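PDB 4V1R: alpha-1,6-mannanase from Bacteroides thetaiotaomicron, which probably hydrolyses internal alpha-1,6-mannosidic linkages in mannans, as an endo-acting glycoside hydrolase of family 76. Local coordinates for residues Gly38-Asn43 against Ala339-Asn344; Val198-Ile203 against Lys251-Gly256; Asp352-Tyr357 against Thr366-Lys371. All blocks are in the same frame, centred on the assembly; numbering follows the deposited sequence.

Interaction 1. Residues Gly38-Asn43 against Ala339-Asn344; sequences GVEIGN and AFHAIN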
loop_
_atom_site.group_PDB
_atom_site.type_symbol
_atom_site.label_atom_id
_atom_site.label_comp_id
_atom_site.label_asym_id
_atom_site.label_seq_id
_atom_site.Cartn_x
_atom_site.Cartn_y
_atom_site.Cartn_z
ATOM N N GLY A 38 -18.000 -16.296 8.345
ATOM C CA GLY A 38 -17.712 -17.334 9.334
ATOM C C GLY A 38 -17.285 -18.649 8.716
ATOM O O GLY A 38 -16.368 -19.305 9.214
ATOM N N VAL A 39 -17.953 -19.033 7.631
ATOM C CA VAL A 39 -17.635 -20.265 6.917
ATOM C C VAL A 39 -16.221 -20.172 6.361
ATOM O O VAL A 39 -15.445 -21.115 6.443
ATOM C CB VAL A 39 -18.623 -20.541 5.757
ATOM N N GLU A 40 -15.877 -19.014 5.819
ATOM C CA GLU A 40 -14.572 -18.802 5.223
ATOM C C GLU A 40 -13.476 -18.695 6.303
ATOM O O GLU A 40 -12.383 -19.231 6.144
ATOM C CB GLU A 40 -14.617 -17.529 4.360
ATOM C CG GLU A 40 -13.572 -17.477 3.277
ATOM C CD GLU A 40 -13.618 -18.673 2.352
ATOM O OE1 GLU A 40 -14.741 -18.990 1.900
ATOM O OE2 GLU A 40 -12.533 -19.279 2.084
ATOM N N ILE A 41 -13.762 -17.994 7.392
ATOM C CA ILE A 41 -12.782 -17.882 8.478
ATOM C C ILE A 41 -12.529 -19.249 9.119
ATOM O O ILE A 41 -11.378 -19.628 9.383
ATOM C CB ILE A 41 -13.239 -16.899 9.557
ATOM C CG1 ILE A 41 -13.324 -15.498 8.970
ATOM C CG2 ILE A 41 -12.282 -16.938 10.747
ATOM C CD1 ILE A 41 -14.196 -14.570 9.780
ATOM N N GLY A 42 -13.603 -20.007 9.340
ATOM C CA GLY A 42 -13.492 -21.310 10.001
ATOM C C GLY A 42 -12.727 -21.207 11.308
ATOM O O GLY A 42 -13.033 -20.376 12.151
ATOM N N ASN A 43 -11.715 -22.050 11.444
ATOM C CA ASN A 43 -10.789 -22.028 12.579
ATOM C C ASN A 43 -9.430 -21.436 12.186
ATOM O O ASN A 43 -8.430 -21.741 12.830
ATOM C CB ASN A 43 -10.535 -23.460 13.063
ATOM C CG ASN A 43 -11.795 -24.161 13.528
ATOM O OD1 ASN A 43 -12.558 -23.628 14.339
ATOM N ND2 ASN A 43 -12.021 -25.370 13.018
ATOM N N ALA A 339 -12.492 -11.168 0.889
ATOM C CA ALA A 339 -11.157 -10.916 1.460
ATOM C C ALA A 339 -10.578 -12.173 2.126
ATOM O O ALA A 339 -9.437 -12.578 1.867
ATOM C CB ALA A 339 -11.233 -9.761 2.452
ATOM N N PHE A 340 -11.371 -12.818 2.976
ATOM C CA PHE A 340 -10.892 -14.010 3.664
ATOM C C PHE A 340 -10.601 -15.134 2.695
ATOM O O PHE A 340 -9.626 -15.890 2.865
ATOM C CB PHE A 340 -11.895 -14.452 4.753
ATOM C CG PHE A 340 -11.924 -13.547 5.943
ATOM C CD1 PHE A 340 -10.832 -13.444 6.771
ATOM C CD2 PHE A 340 -13.056 -12.814 6.260
ATOM C CE1 PHE A 340 -10.844 -12.614 7.883
ATOM C CE2 PHE A 340 -13.070 -11.960 7.360
ATOM C CZ PHE A 340 -11.950 -11.849 8.169
ATOM N N HIS A 341 -11.418 -15.247 1.650
ATOM C CA HIS A 341 -11.190 -16.277 0.638
ATOM C C HIS A 341 -9.851 -16.080 -0.039
ATOM O O HIS A 341 -9.088 -17.038 -0.233
ATOM C CB HIS A 341 -12.328 -16.301 -0.394
ATOM C CG HIS A 341 -12.376 -17.545 -1.224
ATOM N ND1 HIS A 341 -12.334 -18.810 -0.674
ATOM C CD2 HIS A 341 -12.484 -17.725 -2.562
ATOM C CE1 HIS A 341 -12.400 -19.717 -1.637
ATOM N NE2 HIS A 341 -12.516 -19.085 -2.790
ATOM N N ALA A 342 -9.552 -14.834 -0.418
ATOM C CA ALA A 342 -8.291 -14.537 -1.073
ATOM C C ALA A 342 -7.092 -14.732 -0.122
ATOM O O ALA A 342 -6.070 -15.290 -0.525
ATOM C CB ALA A 342 -8.293 -13.123 -1.629
ATOM N N ILE A 343 -7.249 -14.330 1.138
ATOM C CA ILE A 343 -6.162 -14.471 2.122
ATOM C C ILE A 343 -5.918 -15.971 2.453
ATOM O O ILE A 343 -4.774 -16.410 2.558
ATOM C CB ILE A 343 -6.427 -13.602 3.354
ATOM C CG1 ILE A 343 -6.415 -12.117 2.942
ATOM C CG2 ILE A 343 -5.407 -13.872 4.450
ATOM C CD1 ILE A 343 -6.895 -11.153 4.008
ATOM N N ASN A 344 -7.001 -16.737 2.549
ATOM C CA ASN A 344 -6.906 -18.193 2.681
ATOM C C ASN A 344 -6.136 -18.841 1.544
ATOM O O ASN A 344 -5.320 -19.751 1.762
ATOM C CB ASN A 344 -8.308 -18.828 2.819
ATOM C CG ASN A 344 -8.982 -18.497 4.123
ATOM O OD1 ASN A 344 -8.379 -17.967 5.062
ATOM N ND2 ASN A 344 -10.283 -18.791 4.193
#
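E40 in the short N-terminal helix 37-41 and H341 in helix 334-350 bring the backbones nearest, their CA atoms 6.2 Å apart, just before G42 breaks the first helix with a positive phi. This is helix-to-helix docking within a mainly helical fold, consistent with the (alpha/alpha)6 barrel of family 76, and at its polar centre is a His-carboxylate hydrogen bond. E40 reaches over by swinging CG anti to its own N (chi1 -157°) and bending again at chi2, which sets its carboxylate beside H341 and N344. H341 ND1 gives a nearly straight bond of 2.8 Å to E40 OE2. The oxygen lies at the imidazole edge, in the ring plane, yet is approached from above the carboxylate plane, since the two groups stand 78° apart. From the other face of the carboxylate, on its anti side, N344 ND2 donates to E40 OE2 as well, at 3.1 Å. The other N-H of N344 ND2 meets E40 O at 2.9 Å, from above the carbonyl plane, so one amide nitrogen grips both the side chain and the main chain of E40. N344 OD1 is held by Y46 OH, and H341 NE2 bonds to I305 O; an imidazole donating from both nitrogens would probably be protonated. Beside this polar cluster, in a patch shared with Y46 and helix 374-395, I41 crosses one face of the F340 ring. I41 CG1 makes a CH-pi contact 3.6 Å from the ring centroid, almost exactly on its normal, and I41 CD1 rests 3.7 Å from F340 CE2.

Interaction 2. Residues Val198-Ile203 against Lys251-Gly256; sequences VQKNTI and KMVADG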
loop_
_atom_site.group_PDB
_atom_site.type_symbol
_atom_site.label_atom_id
_atom_site.label_comp_id
_atom_site.label_asym_id
_atom_site.label_seq_id
_atom_site.Cartn_x
_atom_site.Cartn_y
_atom_site.Cartn_z
ATOM N N VAL A 198 10.538 10.800 -18.633
ATOM C CA VAL A 198 9.831 11.676 -17.704
ATOM C C VAL A 198 8.324 11.407 -17.854
ATOM O O VAL A 198 7.788 11.377 -18.970
ATOM C CB VAL A 198 10.152 13.160 -17.954
ATOM C CG1 VAL A 198 9.381 14.059 -16.999
ATOM C CG2 VAL A 198 11.649 13.415 -17.792
ATOM N N GLN A 199 7.650 11.164 -16.733
ATOM C CA GLN A 199 6.286 10.677 -16.774
ATOM C C GLN A 199 5.577 11.002 -15.474
ATOM O O GLN A 199 6.241 11.179 -14.435
ATOM C CB GLN A 199 6.255 9.169 -17.034
ATOM C CG GLN A 199 6.997 8.320 -16.015
ATOM C CD GLN A 199 7.144 6.889 -16.451
ATOM O OE1 GLN A 199 8.103 6.524 -17.181
ATOM N NE2 GLN A 199 6.213 6.070 -16.053
ATOM N N LYS A 200 4.255 11.099 -15.556
ATOM C CA LYS A 200 3.373 11.257 -14.401
ATOM C C LYS A 200 2.489 10.023 -14.288
ATOM O O LYS A 200 1.999 9.510 -15.306
ATOM C CB LYS A 200 2.544 12.509 -14.530
ATOM C CG LYS A 200 3.413 13.750 -14.489
ATOM C CD LYS A 200 2.620 15.021 -14.310
ATOM C CE LYS A 200 3.511 16.200 -13.861
ATOM N NZ LYS A 200 2.650 17.366 -13.481
ATOM N N ASN A 201 2.254 9.559 -13.051
ATOM C CA ASN A 201 1.845 8.183 -12.851
ATOM C C ASN A 201 0.635 8.067 -11.960
ATOM O O ASN A 201 0.518 8.765 -10.944
ATOM C CB ASN A 201 2.987 7.380 -12.239
ATOM C CG ASN A 201 4.192 7.296 -13.146
ATOM O OD1 ASN A 201 4.640 6.204 -13.533
ATOM N ND2 ASN A 201 4.738 8.422 -13.457
ATOM N N THR A 202 -0.251 7.146 -12.306
ATOM C CA THR A 202 -1.462 6.943 -11.536
ATOM C C THR A 202 -1.149 6.631 -10.095
ATOM O O THR A 202 -1.819 7.137 -9.217
ATOM C CB THR A 202 -2.307 5.805 -12.109
ATOM O OG1 THR A 202 -2.600 6.107 -13.478
ATOM C CG2 THR A 202 -3.588 5.577 -11.315
ATOM N N ILE A 203 -0.157 5.784 -9.836
ATOM C CA ILE A 203 0.073 5.405 -8.443
ATOM C C ILE A 203 0.472 6.637 -7.616
ATOM O O ILE A 203 0.102 6.729 -6.447
ATOM C CB ILE A 203 1.111 4.260 -8.300
ATOM C CG1 ILE A 203 1.225 3.775 -6.850
ATOM C CG2 ILE A 203 2.488 4.672 -8.817
ATOM C CD1 ILE A 203 -0.038 3.218 -6.256
ATOM N N LYS A 251 1.392 8.680 -17.941
ATOM C CA LYS A 251 1.350 9.538 -19.111
ATOM C C LYS A 251 2.732 10.165 -19.284
ATOM O O LYS A 251 3.302 10.701 -18.322
ATOM C CB LYS A 251 0.256 10.595 -18.964
ATOM C CG LYS A 251 0.004 11.422 -20.221
ATOM C CD LYS A 251 -1.270 12.223 -20.044
ATOM C CE LYS A 251 -1.571 13.100 -21.223
ATOM N NZ LYS A 251 -2.457 12.372 -22.142
HETATM N N MSE A 252 3.303 10.057 -20.502
HETATM C CA MSE A 252 4.656 10.551 -20.791
HETATM C C MSE A 252 4.621 12.055 -20.970
HETATM O O MSE A 252 3.722 12.610 -21.601
HETATM C CB MSE A 252 5.227 9.936 -22.081
HETATM C CG MSE A 252 5.195 8.414 -22.133
HETATM SE SE MSE A 252 6.287 7.608 -20.710
HETATM C CE MSE A 252 4.833 6.865 -19.608
ATOM N N VAL A 253 5.583 12.733 -20.381
ATOM C CA VAL A 253 5.635 14.185 -20.434
ATOM C C VAL A 253 6.066 14.658 -21.836
ATOM O O VAL A 253 5.597 15.686 -22.293
ATOM C CB VAL A 253 6.585 14.735 -19.363
ATOM C CG1 VAL A 253 6.920 16.208 -19.627
ATOM C CG2 VAL A 253 5.932 14.557 -17.998
ATOM N N ALA A 254 6.903 13.897 -22.516
ATOM C CA ALA A 254 7.409 14.357 -23.823
ATOM C C ALA A 254 6.294 14.568 -24.844
ATOM O O ALA A 254 6.274 15.582 -25.561
ATOM C CB ALA A 254 8.448 13.400 -24.372
ATOM N N ASP A 255 5.368 13.617 -24.927
ATOM C CA ASP A 255 4.356 13.668 -25.985
ATOM C C ASP A 255 2.923 13.361 -25.546
ATOM O O ASP A 255 2.002 13.319 -26.374
ATOM C CB ASP A 255 4.781 12.731 -27.114
ATOM C CG ASP A 255 4.817 11.271 -26.691
ATOM O OD1 ASP A 255 4.594 10.947 -25.495
ATOM O OD2 ASP A 255 5.043 10.420 -27.575
ATOM N N GLY A 256 2.706 13.156 -24.251
ATOM C CA GLY A 256 1.361 12.893 -23.770
ATOM C C GLY A 256 0.893 11.474 -24.027
ATOM O O GLY A 256 -0.250 11.157 -23.759
HETATM O O HOH W 1 8.522 11.681 -21.527
#
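Q199 and M252 (selenomethionine) lie side by side on one face of a small three-stranded antiparallel sheet whose middle strand is 250-252, and they point the same way from a non-hydrogen-bonded pair. Strand 199-201 leads straight into helix 202-219, so the sheet lies at the start of that helix, on the surface of the family 76 fold. Bends at chi2 and chi3 fold the M252 chain back over its neighbour, so that M252 CE rests 3.7 Å from Q199 CB and also touches the Q199 amide. That amide is steadied within its own strand, where Q199 NE2 donates to N201 OD1 at 3.0 Å. K200 and K251, the next pair, project from the other face and are joined through their main chains: K200 N to K251 O at 3.0 Å, K251 N to K200 O at 2.8 Å. Their side chains then part. K200 runs off to D180, the carbonyl of V182 and the ring of Y188, while K251 bends at its last torsion (chi4 93°) and NZ bonds to G256 O. Where the strand pairing ends, V198 and V253 cross at a slant, with V198 CG1 3.6 Å from V253 CG2. Their backbones are joined too: V253 N makes an almost straight bond of 2.9 Å to V198 O, and a water donating to V198 O accepts from A254 N.

Interaction 3. Residues Asp352-Tyr357 against Thr366-Lys371; sequences DGNGRY and TSNLEK. With SRT (S,R meso-tartaric acid), chain D.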
loop_
_atom_site.group_PDB
_atom_site.type_symbol
_atom_site.label_atom_id
_atom_site.label_comp_id
_atom_site.label_asym_id
_atom_site.label_seq_id
_atom_site.Cartn_x
_atom_site.Cartn_y
_atom_site.Cartn_z
ATOM N N ASP A 352 5.156 -21.605 0.470
ATOM C CA ASP A 352 5.959 -22.788 0.114
ATOM C C ASP A 352 6.381 -23.598 1.338
ATOM O O ASP A 352 6.036 -23.273 2.478
ATOM C CB ASP A 352 7.124 -22.429 -0.825
ATOM C CG ASP A 352 8.353 -21.849 -0.118
ATOM O OD1 ASP A 352 8.401 -21.723 1.128
ATOM O OD2 ASP A 352 9.276 -21.522 -0.855
ATOM N N GLY A 353 7.099 -24.692 1.104
ATOM C CA GLY A 353 7.518 -25.570 2.211
ATOM C C GLY A 353 8.486 -24.973 3.226
ATOM O O GLY A 353 8.654 -25.542 4.314
ATOM N N ASN A 354 9.127 -23.850 2.857
ATOM C CA ASN A 354 9.996 -23.049 3.754
ATOM C C ASN A 354 9.323 -21.806 4.351
ATOM O O ASN A 354 10.002 -20.971 4.963
ATOM C CB ASN A 354 11.229 -22.609 2.976
ATOM C CG ASN A 354 12.037 -23.795 2.475
ATOM O OD1 ASN A 354 12.540 -23.824 1.340
ATOM N ND2 ASN A 354 12.120 -24.795 3.314
ATOM N N GLY A 355 8.008 -21.691 4.182
ATOM C CA GLY A 355 7.249 -20.549 4.713
ATOM C C GLY A 355 7.505 -19.257 3.938
ATOM O O GLY A 355 7.310 -18.167 4.478
ATOM N N ARG A 356 7.936 -19.369 2.688
ATOM C CA ARG A 356 8.137 -18.207 1.826
ATOM C C ARG A 356 7.005 -18.049 0.820
ATOM O O ARG A 356 6.184 -18.973 0.617
ATOM C CB ARG A 356 9.486 -18.266 1.147
ATOM C CG ARG A 356 10.611 -18.478 2.143
ATOM C CD ARG A 356 11.938 -18.415 1.469
ATOM N NE ARG A 356 13.036 -18.550 2.447
ATOM C CZ ARG A 356 13.974 -19.501 2.417
ATOM N NH1 ARG A 356 13.996 -20.423 1.454
ATOM N NH2 ARG A 356 14.929 -19.513 3.336
ATOM N N TYR A 357 6.964 -16.859 0.220
ATOM C CA TYR A 357 5.875 -16.445 -0.660
ATOM C C TYR A 357 6.379 -16.007 -2.009
ATOM O O TYR A 357 7.413 -15.338 -2.132
ATOM C CB TYR A 357 5.003 -15.351 0.039
ATOM C CG TYR A 357 4.218 -15.921 1.158
ATOM C CD1 TYR A 357 4.747 -16.003 2.447
ATOM C CD2 TYR A 357 2.957 -16.465 0.942
ATOM C CE1 TYR A 357 4.027 -16.581 3.481
ATOM C CE2 TYR A 357 2.248 -17.074 1.958
ATOM C CZ TYR A 357 2.780 -17.128 3.229
ATOM O OH TYR A 357 2.055 -17.718 4.228
ATOM N N THR A 366 4.125 -24.758 -6.474
ATOM C CA THR A 366 4.342 -26.210 -6.610
ATOM C C THR A 366 5.754 -26.670 -6.278
ATOM O O THR A 366 6.010 -27.876 -6.242
ATOM C CB THR A 366 3.968 -26.694 -8.033
ATOM O OG1 THR A 366 4.713 -25.964 -9.006
ATOM C CG2 THR A 366 2.490 -26.489 -8.270
ATOM N N SER A 367 6.680 -25.739 -6.090
ATOM C CA SER A 367 8.018 -26.083 -5.614
ATOM C C SER A 367 8.562 -24.919 -4.811
ATOM O O SER A 367 8.100 -23.786 -4.954
ATOM C CB SER A 367 8.969 -26.414 -6.757
ATOM O OG SER A 367 9.148 -25.306 -7.600
ATOM N N ASN A 368 9.541 -25.212 -3.978
ATOM C CA ASN A 368 10.093 -24.200 -3.094
ATOM C C ASN A 368 10.855 -23.124 -3.820
ATOM O O ASN A 368 11.562 -23.371 -4.808
ATOM C CB ASN A 368 10.932 -24.856 -2.016
ATOM C CG ASN A 368 10.091 -25.664 -1.073
ATOM O OD1 ASN A 368 8.864 -25.507 -1.007
ATOM N ND2 ASN A 368 10.735 -26.537 -0.322
ATOM N N LEU A 369 10.690 -21.888 -3.335
ATOM C CA LEU A 369 11.309 -20.751 -3.961
ATOM C C LEU A 369 12.798 -20.685 -3.665
ATOM O O LEU A 369 13.208 -20.953 -2.554
ATOM C CB LEU A 369 10.644 -19.464 -3.442
ATOM C CG LEU A 369 9.154 -19.410 -3.813
ATOM C CD1 LEU A 369 8.421 -18.478 -2.875
ATOM C CD2 LEU A 369 8.999 -18.979 -5.260
ATOM N N GLU A 370 13.583 -20.324 -4.651
ATOM C CA GLU A 370 15.009 -20.123 -4.469
ATOM C C GLU A 370 15.361 -18.649 -4.342
ATOM O O GLU A 370 16.375 -18.314 -3.738
ATOM C CB GLU A 370 15.780 -20.719 -5.641
ATOM C CG GLU A 370 15.587 -22.222 -5.739
ATOM C CD GLU A 370 16.699 -22.900 -6.511
ATOM O OE1 GLU A 370 17.004 -22.454 -7.640
ATOM O OE2 GLU A 370 17.256 -23.879 -5.977
ATOM N N LYS A 371 14.547 -17.787 -4.946
ATOM C CA LYS A 371 14.772 -16.363 -4.906
ATOM C C LYS A 371 13.558 -15.693 -4.277
ATOM O O LYS A 371 12.440 -16.189 -4.362
ATOM C CB LYS A 371 15.034 -15.837 -6.306
ATOM C CG LYS A 371 16.343 -16.353 -6.893
ATOM C CD LYS A 371 16.694 -15.656 -8.183
ATOM C CE LYS A 371 17.945 -16.264 -8.814
ATOM N NZ LYS A 371 19.059 -16.443 -7.835
HETATM O O1 SRT D . 5.786 -22.734 6.271
HETATM O O11 SRT D . 7.226 -24.275 6.864
HETATM C C1 SRT D . 6.160 -23.915 6.315
HETATM C C2 SRT D . 5.179 -24.878 5.698
HETATM O O2 SRT D . 5.205 -24.803 4.260
HETATM C C3 SRT D . 5.261 -26.294 6.277
HETATM O O3 SRT D . 4.247 -26.361 7.299
HETATM C C4 SRT D . 5.039 -27.350 5.215
HETATM O O4 SRT D . 6.041 -27.890 4.675
HETATM O O41 SRT D . 3.858 -27.645 4.913
HETATM O O HOH W 2 11.858 -21.551 -0.239
HETATM O O HOH W 3 14.034 -26.017 -0.279
#
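An Asx turn on D352, set within a type I beta turn from D352 to G355, is what N368 and L369 take hold of here, in the loop region between helices 334-350 and 374-395. The D352 carboxylate works on two fronts. D352 OD1 faces its own turn and accepts from N354 N at 2.8 Å and R356 N at 2.9 Å, the two donors coming from opposite faces of the carboxylate. D352 OD2 faces across the contact and takes a nearly straight bond of 2.9 Å from L369 N on its anti lone pair. With chi1 at 81°, D352 CG sits between its own N and carbonyl carbon, which leaves one carboxylate oxygen over the turn and the other toward L369. N368 returns the grip: N368 OD1 accepts from G353 N at 2.9 Å, the donor standing above the amide carbonyl plane. L369 packs its CD1 tightly against the main chain, 3.3 Å from Y357 C. A water lies among D352 OD2, L369 O and R356 NH1, accepting from the last; R356 NE makes a salt bridge to D60. On the turn's other flank a bound meso-tartaric acid, also hydrogen-bonded to R351, sets its O2 beside the carbonyl O of D352. With three backbone N-H groups directed at its two oxygens, D352 is probably held as a carboxylate, and a single charged group thus both shapes the turn and ties it to residues 368-369 later in the same loop.

In the fold
Starting from the N terminus, residues 38-43 open interaction 1, which closes only at 339-344 and so spans 295 intervening residues, most of them helical. Interaction 2 is nested inside that long loop: 198-203 and 251-256 pair across a shorter excursion built largely of helices 202-219 and 222-239. Interaction 3 follows in series, opening at 352-357 soon after interaction 1 has closed and shutting a small loop at 366-371. Interactions 1 and 2 sit on opposite sides of the chain's centre, their own centres about 39 Å apart. The first ties the N-terminal helix to helix 334-350, the second joins two strands at the surface, and the third shapes the connection into the final helix, 374-395.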